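PDB 5HZD: terminal uridylyltransferase 1 from Trypanosoma brucei, which adds uridines from UTP to the 3' end of guide, ribosomal and some messenger RNAs and takes part in mitochondrial RNA editing. Local coordinates for residues 320-324 with 325-329; 341-344 with 345-348; 400-403 with 404-408; 491-494 with 495-499. All coordinates share one frame; numbering follows the deposited sequence. Where two conformers were deposited one is given.

Contact 1 of 4, residues 320-324 with 325-329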
loop_
_atom_site.group_PDB
_atom_site.type_symbol
_atom_site.label_atom_id
_atom_site.label_comp_id
_atom_site.label_asym_id
_atom_site.label_seq_id
_atom_site.Cartn_x
_atom_site.Cartn_y
_atom_site.Cartn_z
ATOM N N TRP A 320 -7.003 9.761 -8.700
ATOM C CA TRP A 320 -7.791 9.802 -9.928
ATOM C C TRP A 320 -8.394 8.433 -10.253
ATOM O O TRP A 320 -9.567 8.307 -10.663
ATOM C CB TRP A 320 -6.938 10.268 -11.110
ATOM C CG TRP A 320 -7.563 9.889 -12.415
ATOM C CD1 TRP A 320 -8.599 10.537 -13.037
ATOM C CD2 TRP A 320 -7.268 8.746 -13.214
ATOM N NE1 TRP A 320 -8.942 9.874 -14.186
ATOM C CE2 TRP A 320 -8.157 8.762 -14.319
ATOM C CE3 TRP A 320 -6.349 7.698 -13.102
ATOM C CZ2 TRP A 320 -8.145 7.778 -15.319
ATOM C CZ3 TRP A 320 -6.322 6.720 -14.105
ATOM C CH2 TRP A 320 -7.214 6.766 -15.201
ATOM N N SER A 321 -7.585 7.401 -10.103
ATOM C CA SER A 321 -8.047 6.080 -10.506
ATOM C C SER A 321 -9.197 5.611 -9.618
ATOM O O SER A 321 -10.144 4.998 -10.105
ATOM C CB SER A 321 -6.882 5.099 -10.551
ATOM O OG SER A 321 -6.363 4.814 -9.245
ATOM N N LYS A 322 -9.145 5.958 -8.336
ATOM C CA LYS A 322 -10.233 5.581 -7.429
ATOM C C LYS A 322 -11.485 6.413 -7.694
ATOM O O LYS A 322 -12.598 5.873 -7.782
ATOM C CB LYS A 322 -9.786 5.700 -5.976
ATOM C CG LYS A 322 -8.789 4.610 -5.620
ATOM C CD LYS A 322 -8.579 4.467 -4.143
ATOM C CE LYS A 322 -7.786 3.204 -3.837
ATOM N NZ LYS A 322 -8.545 1.955 -4.193
ATOM N N THR A 323 -11.334 7.721 -7.870
ATOM C CA THR A 323 -12.496 8.569 -8.095
ATOM C C THR A 323 -13.187 8.266 -9.418
ATOM O O THR A 323 -14.411 8.338 -9.509
ATOM C CB THR A 323 -12.181 10.083 -8.022
ATOM O OG1 THR A 323 -11.395 10.485 -9.151
ATOM C CG2 THR A 323 -11.455 10.413 -6.743
ATOM N N SER A 324 -12.412 7.886 -10.437
ATOM C CA SER A 324 -12.978 7.636 -11.769
ATOM C C SER A 324 -13.510 6.209 -11.895
ATOM O O SER A 324 -14.183 5.883 -12.868
ATOM C CB SER A 324 -11.919 7.858 -12.849
ATOM O OG SER A 324 -10.885 6.894 -12.720
ATOM N N GLY A 325 -13.200 5.366 -10.916
ATOM C CA GLY A 325 -13.641 3.975 -10.928
ATOM C C GLY A 325 -12.763 2.960 -11.637
ATOM O O GLY A 325 -13.098 1.771 -11.687
ATOM N N VAL A 326 -11.627 3.386 -12.173
ATOM C CA VAL A 326 -10.770 2.437 -12.889
ATOM C C VAL A 326 -9.920 1.610 -11.924
ATOM O O VAL A 326 -9.376 0.569 -12.273
ATOM C CB VAL A 326 -9.849 3.148 -13.900
ATOM C CG1 VAL A 326 -10.641 4.025 -14.826
ATOM C CG2 VAL A 326 -8.813 3.949 -13.216
ATOM N N ASN A 327 -9.797 2.110 -10.686
ATOM C CA ASN A 327 -9.109 1.406 -9.603
ATOM C C ASN A 327 -10.222 0.986 -8.641
ATOM O O ASN A 327 -10.773 1.812 -7.922
ATOM C CB ASN A 327 -8.123 2.363 -8.927
ATOM C CG ASN A 327 -7.399 1.761 -7.715
ATOM O OD1 ASN A 327 -7.801 0.741 -7.157
ATOM N ND2 ASN A 327 -6.317 2.412 -7.305
ATOM N N ASN A 328 -10.581 -0.299 -8.683
ATOM C CA ASN A 328 -11.727 -0.818 -7.933
ATOM C C ASN A 328 -11.667 -2.337 -8.058
ATOM O O ASN A 328 -12.488 -2.947 -8.721
ATOM C CB ASN A 328 -13.022 -0.288 -8.528
ATOM C CG ASN A 328 -14.223 -0.654 -7.700
ATOM O OD1 ASN A 328 -14.119 -0.828 -6.480
ATOM N ND2 ASN A 328 -15.378 -0.768 -8.353
ATOM N N SER A 329 -10.650 -2.944 -7.456
ATOM C CA SER A 329 -10.413 -4.375 -7.664
ATOM C C SER A 329 -11.572 -5.276 -7.207
ATOM O O SER A 329 -11.778 -6.344 -7.791
ATOM C CB SER A 329 -9.107 -4.823 -7.003
ATOM O OG SER A 329 -9.139 -4.559 -5.600
HETATM O O HOH W 1 -13.034 3.161 -7.083
#

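Contact 2 of 4, residues 341-344 with 345-348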
loop_
_atom_site.group_PDB
_atom_site.type_symbol
_atom_site.label_atom_id
_atom_site.label_comp_id
_atom_site.label_asym_id
_atom_site.label_seq_id
_atom_site.Cartn_x
_atom_site.Cartn_y
_atom_site.Cartn_z
ATOM N N ILE A 341 1.991 0.550 -11.945
ATOM C CA ILE A 341 2.711 -0.069 -13.047
ATOM C C ILE A 341 2.419 0.670 -14.361
ATOM O O ILE A 341 3.338 0.877 -15.168
ATOM C CB ILE A 341 2.421 -1.575 -13.145
ATOM C CG1 ILE A 341 3.017 -2.266 -11.912
ATOM C CG2 ILE A 341 3.006 -2.169 -14.450
ATOM C CD1 ILE A 341 2.434 -3.659 -11.640
ATOM N N MET A 342 1.168 1.072 -14.585
ATOM C CA MET A 342 0.865 1.870 -15.761
ATOM C C MET A 342 1.723 3.137 -15.790
ATOM O O MET A 342 2.264 3.492 -16.826
ATOM C CB MET A 342 -0.609 2.291 -15.804
ATOM C CG MET A 342 -1.558 1.139 -16.057
ATOM S SD MET A 342 -3.245 1.738 -16.257
ATOM C CE MET A 342 -3.117 2.742 -17.731
ATOM N N TRP A 343 1.822 3.836 -14.670
ATOM C CA TRP A 343 2.574 5.080 -14.633
ATOM C C TRP A 343 4.046 4.816 -14.866
ATOM O O TRP A 343 4.691 5.487 -15.676
ATOM C CB TRP A 343 2.318 5.699 -13.248
ATOM C CG TRP A 343 3.167 6.875 -12.834
ATOM C CD1 TRP A 343 3.945 6.946 -11.711
ATOM C CD2 TRP A 343 3.215 8.191 -13.432
ATOM N NE1 TRP A 343 4.510 8.209 -11.603
ATOM C CE2 TRP A 343 4.064 8.984 -12.638
ATOM C CE3 TRP A 343 2.643 8.754 -14.577
ATOM C CZ2 TRP A 343 4.344 10.313 -12.931
ATOM C CZ3 TRP A 343 2.923 10.096 -14.864
ATOM C CH2 TRP A 343 3.786 10.847 -14.058
ATOM N N ILE A 344 4.598 3.826 -14.187
ATOM C CA ILE A 344 6.036 3.562 -14.333
ATOM C C ILE A 344 6.377 3.077 -15.748
ATOM O O ILE A 344 7.403 3.474 -16.310
ATOM C CB ILE A 344 6.474 2.533 -13.332
ATOM C CG1 ILE A 344 6.410 3.182 -11.950
ATOM C CG2 ILE A 344 7.900 2.096 -13.612
ATOM C CD1 ILE A 344 6.492 2.157 -10.805
ATOM N N TYR A 345 5.522 2.228 -16.324
ATOM C CA TYR A 345 5.780 1.744 -17.690
ATOM C C TYR A 345 5.840 2.919 -18.650
ATOM O O TYR A 345 6.730 2.988 -19.505
ATOM C CB TYR A 345 4.695 0.754 -18.131
ATOM C CG TYR A 345 4.810 0.314 -19.563
ATOM C CD1 TYR A 345 5.726 -0.660 -19.934
ATOM C CD2 TYR A 345 3.985 0.886 -20.540
ATOM C CE1 TYR A 345 5.832 -1.078 -21.295
ATOM C CE2 TYR A 345 4.071 0.475 -21.867
ATOM C CZ TYR A 345 4.995 -0.491 -22.226
ATOM O OH TYR A 345 5.105 -0.883 -23.542
ATOM N N TYR A 346 4.903 3.848 -18.501
ATOM C CA TYR A 346 4.940 5.088 -19.290
ATOM C C TYR A 346 6.252 5.856 -19.068
ATOM O O TYR A 346 6.900 6.303 -20.034
ATOM C CB TYR A 346 3.717 5.938 -18.952
ATOM C CG TYR A 346 3.872 7.409 -19.260
ATOM C CD1 TYR A 346 3.832 7.877 -20.571
ATOM C CD2 TYR A 346 4.042 8.315 -18.234
ATOM C CE1 TYR A 346 3.932 9.235 -20.847
ATOM C CE2 TYR A 346 4.167 9.668 -18.487
ATOM C CZ TYR A 346 4.134 10.117 -19.795
ATOM O OH TYR A 346 4.230 11.476 -20.045
ATOM N N LEU A 347 6.658 6.038 -17.813
ATOM C CA LEU A 347 7.902 6.741 -17.535
ATOM C C LEU A 347 9.089 6.063 -18.191
ATOM O O LEU A 347 9.989 6.755 -18.691
ATOM C CB LEU A 347 8.157 6.859 -16.010
ATOM C CG LEU A 347 7.111 7.669 -15.229
ATOM C CD1 LEU A 347 7.458 7.654 -13.726
ATOM C CD2 LEU A 347 7.002 9.122 -15.775
ATOM N N VAL A 348 9.132 4.729 -18.175
ATOM C CA VAL A 348 10.263 4.031 -18.760
ATOM C C VAL A 348 10.228 4.185 -20.263
ATOM O O VAL A 348 11.247 4.501 -20.887
ATOM C CB VAL A 348 10.220 2.536 -18.413
ATOM C CG1 VAL A 348 11.242 1.754 -19.286
ATOM C CG2 VAL A 348 10.474 2.317 -16.930
#

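Contact 3 of 4, residues 400-403 with 404-408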
loop_
_atom_site.group_PDB
_atom_site.type_symbol
_atom_site.label_atom_id
_atom_site.label_comp_id
_atom_site.label_asym_id
_atom_site.label_seq_id
_atom_site.Cartn_x
_atom_site.Cartn_y
_atom_site.Cartn_z
ATOM N N VAL A 400 -0.137 14.956 -18.285
ATOM C CA VAL A 400 -0.876 15.050 -19.543
ATOM C C VAL A 400 -0.376 13.976 -20.510
ATOM O O VAL A 400 -1.154 13.303 -21.196
ATOM C CB VAL A 400 -0.668 16.442 -20.165
ATOM C CG1 VAL A 400 -1.223 16.478 -21.602
ATOM C CG2 VAL A 400 -1.339 17.436 -19.311
ATOM N N GLY A 401 0.935 13.774 -20.508
ATOM C CA GLY A 401 1.551 12.808 -21.385
ATOM C C GLY A 401 1.123 11.379 -21.076
ATOM O O GLY A 401 1.028 10.562 -21.994
ATOM N N PHE A 402 0.855 11.083 -19.800
ATOM C CA PHE A 402 0.392 9.751 -19.398
ATOM C C PHE A 402 -0.983 9.484 -20.032
ATOM O O PHE A 402 -1.232 8.422 -20.620
ATOM C CB PHE A 402 0.317 9.672 -17.862
ATOM C CG PHE A 402 -0.456 8.481 -17.320
ATOM C CD1 PHE A 402 -1.824 8.558 -17.093
ATOM C CD2 PHE A 402 0.213 7.313 -16.977
ATOM C CE1 PHE A 402 -2.542 7.491 -16.583
ATOM C CE2 PHE A 402 -0.480 6.245 -16.445
ATOM C CZ PHE A 402 -1.856 6.341 -16.235
ATOM N N PHE A 403 -1.879 10.450 -19.912
ATOM C CA PHE A 403 -3.230 10.274 -20.456
ATOM C C PHE A 403 -3.180 10.250 -21.976
ATOM O O PHE A 403 -3.900 9.477 -22.607
ATOM C CB PHE A 403 -4.170 11.365 -19.931
ATOM C CG PHE A 403 -4.555 11.153 -18.501
ATOM C CD1 PHE A 403 -5.481 10.171 -18.173
ATOM C CD2 PHE A 403 -3.976 11.901 -17.476
ATOM C CE1 PHE A 403 -5.840 9.971 -16.841
ATOM C CE2 PHE A 403 -4.329 11.687 -16.159
ATOM C CZ PHE A 403 -5.263 10.730 -15.836
ATOM N N TYR A 404 -2.324 11.074 -22.586
ATOM C CA TYR A 404 -2.165 10.974 -24.033
ATOM C C TYR A 404 -1.604 9.612 -24.490
ATOM O O TYR A 404 -2.120 9.017 -25.461
ATOM C CB TYR A 404 -1.314 12.136 -24.571
ATOM C CG TYR A 404 -1.259 12.172 -26.083
ATOM C CD1 TYR A 404 -2.254 12.800 -26.813
ATOM C CD2 TYR A 404 -0.213 11.558 -26.762
ATOM C CE1 TYR A 404 -2.198 12.817 -28.208
ATOM C CE2 TYR A 404 -0.154 11.562 -28.133
ATOM C CZ TYR A 404 -1.138 12.205 -28.843
ATOM O OH TYR A 404 -1.071 12.205 -30.221
ATOM N N PHE A 405 -0.565 9.128 -23.803
ATOM C CA PHE A 405 0.065 7.847 -24.136
ATOM C C PHE A 405 -0.965 6.726 -24.124
ATOM O O PHE A 405 -1.047 5.931 -25.078
ATOM C CB PHE A 405 1.190 7.575 -23.131
ATOM C CG PHE A 405 1.930 6.293 -23.381
ATOM C CD1 PHE A 405 2.824 6.180 -24.433
ATOM C CD2 PHE A 405 1.727 5.195 -22.565
ATOM C CE1 PHE A 405 3.522 4.974 -24.690
ATOM C CE2 PHE A 405 2.431 3.982 -22.797
ATOM C CZ PHE A 405 3.328 3.876 -23.847
ATOM N N TYR A 406 -1.784 6.675 -23.079
ATOM C CA TYR A 406 -2.714 5.557 -22.992
ATOM C C TYR A 406 -3.966 5.749 -23.811
ATOM O O TYR A 406 -4.693 4.786 -24.071
ATOM C CB TYR A 406 -3.003 5.200 -21.534
ATOM C CG TYR A 406 -1.813 4.504 -20.906
ATOM C CD1 TYR A 406 -1.373 3.273 -21.399
ATOM C CD2 TYR A 406 -1.117 5.088 -19.837
ATOM C CE1 TYR A 406 -0.276 2.622 -20.841
ATOM C CE2 TYR A 406 -0.012 4.427 -19.256
ATOM C CZ TYR A 406 0.390 3.206 -19.771
ATOM O OH TYR A 406 1.468 2.551 -19.230
ATOM N N SER A 407 -4.232 6.982 -24.228
ATOM C CA SER A 407 -5.385 7.202 -25.085
ATOM C C SER A 407 -5.062 7.005 -26.578
ATOM O O SER A 407 -5.923 6.563 -27.338
ATOM C CB SER A 407 -5.975 8.618 -24.844
ATOM O OG SER A 407 -6.510 8.797 -23.527
ATOM N N PHE A 408 -3.826 7.290 -26.998
ATOM C CA PHE A 408 -3.489 7.315 -28.439
ATOM C C PHE A 408 -2.252 6.560 -28.879
ATOM O O PHE A 408 -2.135 6.202 -30.052
ATOM C CB PHE A 408 -3.379 8.765 -28.954
ATOM C CG PHE A 408 -4.678 9.496 -28.944
ATOM C CD1 PHE A 408 -5.690 9.135 -29.812
ATOM C CD2 PHE A 408 -4.908 10.522 -28.042
ATOM C CE1 PHE A 408 -6.917 9.792 -29.787
ATOM C CE2 PHE A 408 -6.111 11.183 -28.008
ATOM C CZ PHE A 408 -7.127 10.824 -28.884
#

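Contact 4 of 4, residues 491-494 with 495-499. With SO4 (sulfate ion), chain E.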
loop_
_atom_site.group_PDB
_atom_site.type_symbol
_atom_site.label_atom_id
_atom_site.label_comp_id
_atom_site.label_asym_id
_atom_site.label_seq_id
_atom_site.Cartn_x
_atom_site.Cartn_y
_atom_site.Cartn_z
ATOM N N LEU A 491 -9.732 7.477 -19.352
ATOM C CA LEU A 491 -8.432 7.986 -19.812
ATOM C C LEU A 491 -8.654 9.190 -20.736
ATOM O O LEU A 491 -7.919 10.188 -20.639
ATOM C CB LEU A 491 -7.669 6.866 -20.513
ATOM C CG LEU A 491 -7.158 5.802 -19.550
ATOM C CD1 LEU A 491 -6.824 4.532 -20.324
ATOM C CD2 LEU A 491 -5.920 6.287 -18.781
ATOM N N TYR A 492 -9.669 9.140 -21.605
ATOM C CA TYR A 492 -9.955 10.309 -22.444
ATOM C C TYR A 492 -10.371 11.472 -21.569
ATOM O O TYR A 492 -9.980 12.609 -21.839
ATOM C CB TYR A 492 -11.100 10.057 -23.450
ATOM C CG TYR A 492 -10.827 9.041 -24.508
ATOM C CD1 TYR A 492 -9.735 9.169 -25.354
ATOM C CD2 TYR A 492 -11.699 7.975 -24.697
ATOM C CE1 TYR A 492 -9.491 8.229 -26.352
ATOM C CE2 TYR A 492 -11.468 7.024 -25.683
ATOM C CZ TYR A 492 -10.372 7.164 -26.508
ATOM O OH TYR A 492 -10.122 6.224 -27.486
ATOM N N ARG A 493 -11.188 11.215 -20.535
ATOM C CA ARG A 493 -11.691 12.268 -19.677
ATOM C C ARG A 493 -10.517 12.924 -18.940
ATOM O O ARG A 493 -10.472 14.161 -18.823
ATOM C CB ARG A 493 -12.718 11.715 -18.694
ATOM C CG ARG A 493 -13.529 12.799 -18.036
ATOM C CD ARG A 493 -14.402 12.356 -16.880
ATOM N NE ARG A 493 -15.064 11.068 -17.057
ATOM C CZ ARG A 493 -16.240 10.857 -17.648
ATOM N NH1 ARG A 493 -16.964 11.839 -18.200
ATOM N NH2 ARG A 493 -16.692 9.619 -17.697
ATOM N N GLY A 494 -9.560 12.120 -18.490
ATOM C CA GLY A 494 -8.401 12.682 -17.808
ATOM C C GLY A 494 -7.584 13.585 -18.718
ATOM O O GLY A 494 -7.152 14.666 -18.301
ATOM N N LEU A 495 -7.374 13.144 -19.959
ATOM C CA LEU A 495 -6.616 13.897 -20.954
ATOM C C LEU A 495 -7.260 15.259 -21.156
ATOM O O LEU A 495 -6.594 16.295 -21.089
ATOM C CB LEU A 495 -6.618 13.147 -22.280
ATOM C CG LEU A 495 -5.879 13.798 -23.434
ATOM C CD1 LEU A 495 -4.390 13.860 -23.099
ATOM C CD2 LEU A 495 -6.090 13.008 -24.715
ATOM N N LEU A 496 -8.565 15.255 -21.395
ATOM C CA LEU A 496 -9.279 16.486 -21.702
ATOM C C LEU A 496 -9.295 17.425 -20.509
ATOM O O LEU A 496 -9.263 18.653 -20.687
ATOM C CB LEU A 496 -10.701 16.192 -22.195
ATOM C CG LEU A 496 -10.733 15.380 -23.487
ATOM C CD1 LEU A 496 -12.158 14.889 -23.828
ATOM C CD2 LEU A 496 -10.152 16.175 -24.632
ATOM N N SER A 497 -9.360 16.876 -19.303
ATOM C CA SER A 497 -9.494 17.709 -18.100
ATOM C C SER A 497 -8.214 18.488 -17.798
ATOM O O SER A 497 -8.263 19.570 -17.204
ATOM C CB SER A 497 -9.816 16.843 -16.890
ATOM O OG SER A 497 -11.119 16.285 -17.014
ATOM N N LEU A 498 -7.071 17.941 -18.183
ATOM C CA LEU A 498 -5.792 18.577 -17.835
ATOM C C LEU A 498 -5.476 19.731 -18.798
ATOM O O LEU A 498 -4.518 20.495 -18.594
ATOM C CB LEU A 498 -4.647 17.547 -17.812
ATOM C CG LEU A 498 -4.718 16.540 -16.668
ATOM C CD1 LEU A 498 -3.763 15.354 -16.922
ATOM C CD2 LEU A 498 -4.406 17.179 -15.339
ATOM N N LEU A 499 -6.260 19.846 -19.864
ATOM C CA LEU A 499 -6.074 20.966 -20.795
ATOM C C LEU A 499 -6.928 22.150 -20.420
ATOM O O LEU A 499 -6.907 23.178 -21.105
ATOM C CB LEU A 499 -6.440 20.578 -22.234
ATOM C CG LEU A 499 -5.681 19.393 -22.797
ATOM C CD1 LEU A 499 -6.234 19.040 -24.178
ATOM C CD2 LEU A 499 -4.204 19.727 -22.883
HETATM S S SO4 E . -17.760 15.107 -19.194
HETATM O O1 SO4 E . -18.715 14.002 -19.101
HETATM O O2 SO4 E . -16.396 14.625 -18.938
HETATM O O3 SO4 E . -18.114 16.118 -18.195
HETATM O O4 SO4 E . -17.842 15.682 -20.537
#

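Contact 1 of 4, residues 320-324 with 325-329
The C-terminal end of helix 310-324, which carries the UTP-binding Lys322, shows how the residues that follow a helix can fold back on its last turn: Asn327 returns to bond Ser321 and to touch Lys322. Gly325 leaves helical geometry with phi 88°, and this turn folds the chain back. Asn327 N then donates to Ser321 O at 3.0 Å, from above the carbonyl plane. The amide side chain lies beside the same serine, and its ND2 gives a hydrogen bond of 3.1 Å to Ser321 OG, which sits in the amide plane. ND2 also bonds Ser336 OG, of a UTP-binding residue, and Ser321 OG has a further partner in Lys318 O. The Lys322 chain passes its CG over this amide and then bends at chi4 (-66°), bringing NZ to Asn327 OD1 in a weak 3.3 Å bond. One water bridges Lys322 O and Asn327 O, donating to both. Nearby, Val326 CG2 presses on Ser321 CB at a tight 3.5 Å and meets Trp320 CH2 at 3.8 Å. The turn faces Ile339 of helix 336-349 through Ser321, while Trp320 and Val326 lean on Glu490 of helix 481-497.

Contact 2 of 4, residues 341-344 with 345-348
The carbonyl oxygen of Met342 is gripped from two directions, by Tyr346 N at 3.1 Å along the helix and by Tyr406 OH from helix 385-409. A backbone acceptor already used in the helix thus takes a second donor and ties two helices together. The neighbouring backbone bond, from Tyr345 N to Ile341 O, is shorter at 2.8 Å. Among the side chains Trp343 carries the contact. Its indole swings away from its own backbone nitrogen (chi1 169°) and lies alongside the next turn, where Leu347 covers one face. Leu347 CD1 stands 3.9 Å from the centroid of the five-membered ring of Trp343, 21° off the normal, a CH-pi contact, while its CD2 reaches the six-membered ring at Trp343 CH2, 4.0 Å away. Tyr346 comes up to the CE3-CZ3 side of the six-membered ring, with its CE2 3.9 Å from Trp343 CZ3; the two ring planes make 32°. The indole is fixed in rotation as well, because Trp343 NE1 donates to Ala310 O, at the first residue of helix 310-324. Ile344 and Val348 meet more lightly, beside Tyr303 of helix 292-304. Side chains meeting three and four residues apart are the ordinary packing of an alpha helix, here a buried one whose first turn supplies Ser336 and Tyr337 to the UTP site.

Contact 3 of 4, residues 400-403 with 404-408
Different first torsions bring two rings one turn apart into contact: Phe402 has CG opposite its backbone nitrogen (chi1 166°), while Tyr406 has CG opposite its carbonyl carbon (chi1 -73°). The result is a T-shaped pair in which the CD2-CE2 edge of Tyr406 points at one face of Phe402, with centroids 5.0 Å apart and planes at 71°. The closest approach, Tyr406 CE2 to Phe402 CE2, is 3.4 Å, toward the rim of the phenylalanine. Phe405 CD2 lies 3.5 Å above the plane of the Tyr406 ring, over its centre, so an edge and a face of this tyrosine are both engaged. This part of helix 385-409 belongs to the Cid1 poly(A) polymerase family region, and the aromatic turn packs it against helix 336-349 through Met342, Tyr345 and Tyr346. One residue further along, Phe403 O takes two donors from Ser407, the backbone N at 3.0 Å and OG at 2.8 Å, which arrive from opposite faces of the carbonyl plane. The serine thereby satisfies its hydroxyl within the helix, just where a wider pi-type turn spans 405-408. Phe403 meets Trp320 edge-to-face, and Tyr404 stacks on Trp51.

Contact 4 of 4, residues 491-494 with 495-499
The final turns of helix 481-497, packed between helices 37-47 and 385-409, show a serine folded back on its own helix and an arginine projecting from it to an anion: Ser497 turns toward Arg493, one turn earlier. Arg493 O receives Ser497 N at 3.0 Å, and Ser497 OG comes within 2.9 Å of the same Arg493 O, a bond that is not certain, since the hydroxyl proton could go to a different acceptor. With OG opposite its own carbonyl carbon (chi1 -68°), the hydroxyl lies back along the helix beside that oxygen. The next carbonyl, Gly494 O, accepts Leu498 N at 3.3 Å and only weakly Ser497 N. Leucines fill the sides: Leu496 CG rests 3.3 Å from Tyr492 O and its side chain faces Ile43 and Leu47 of helix 37-47, whereas Leu498 packs on Val400 and Phe403 of helix 385-409. The Arg493 side chain, bent at chi3 (-39°), is held by a salt bridge from NH2 to Glu490 OE2. Its other terminal nitrogen faces a sulfate, probably from the crystallisation liquor, that Arg39 also binds. The anion lies at the guanidinium edge, in its plane; Arg493 NH1 donates to sulfate O2 at 2.9 Å with an angle of 154°, and that oxygen also lies 3.5 Å from Arg493 CG.

How the contacts relate
Taken from the N terminus, the four contacts follow one another along the chain; each is local and closes no long loop, and none encloses or crosses another. Contact 1 turns the chain out of helix 310-324 toward helix 336-349, where contact 2 lies; contact 3 belongs to helix 385-409 and contact 4 to the last turns of helix 481-497. Each spans a single turn or so, yet in space they join. Contacts 3 and 4 are the closest pair, with centres about 9 Å apart, and contact 3 also touches contacts 1 and 2. Contact 1 reaches contact 4 through Trp320 and Leu491, but does not touch contact 2. Together they pack four helices, of which those of contacts 1 and 2 carry UTP-binding residues.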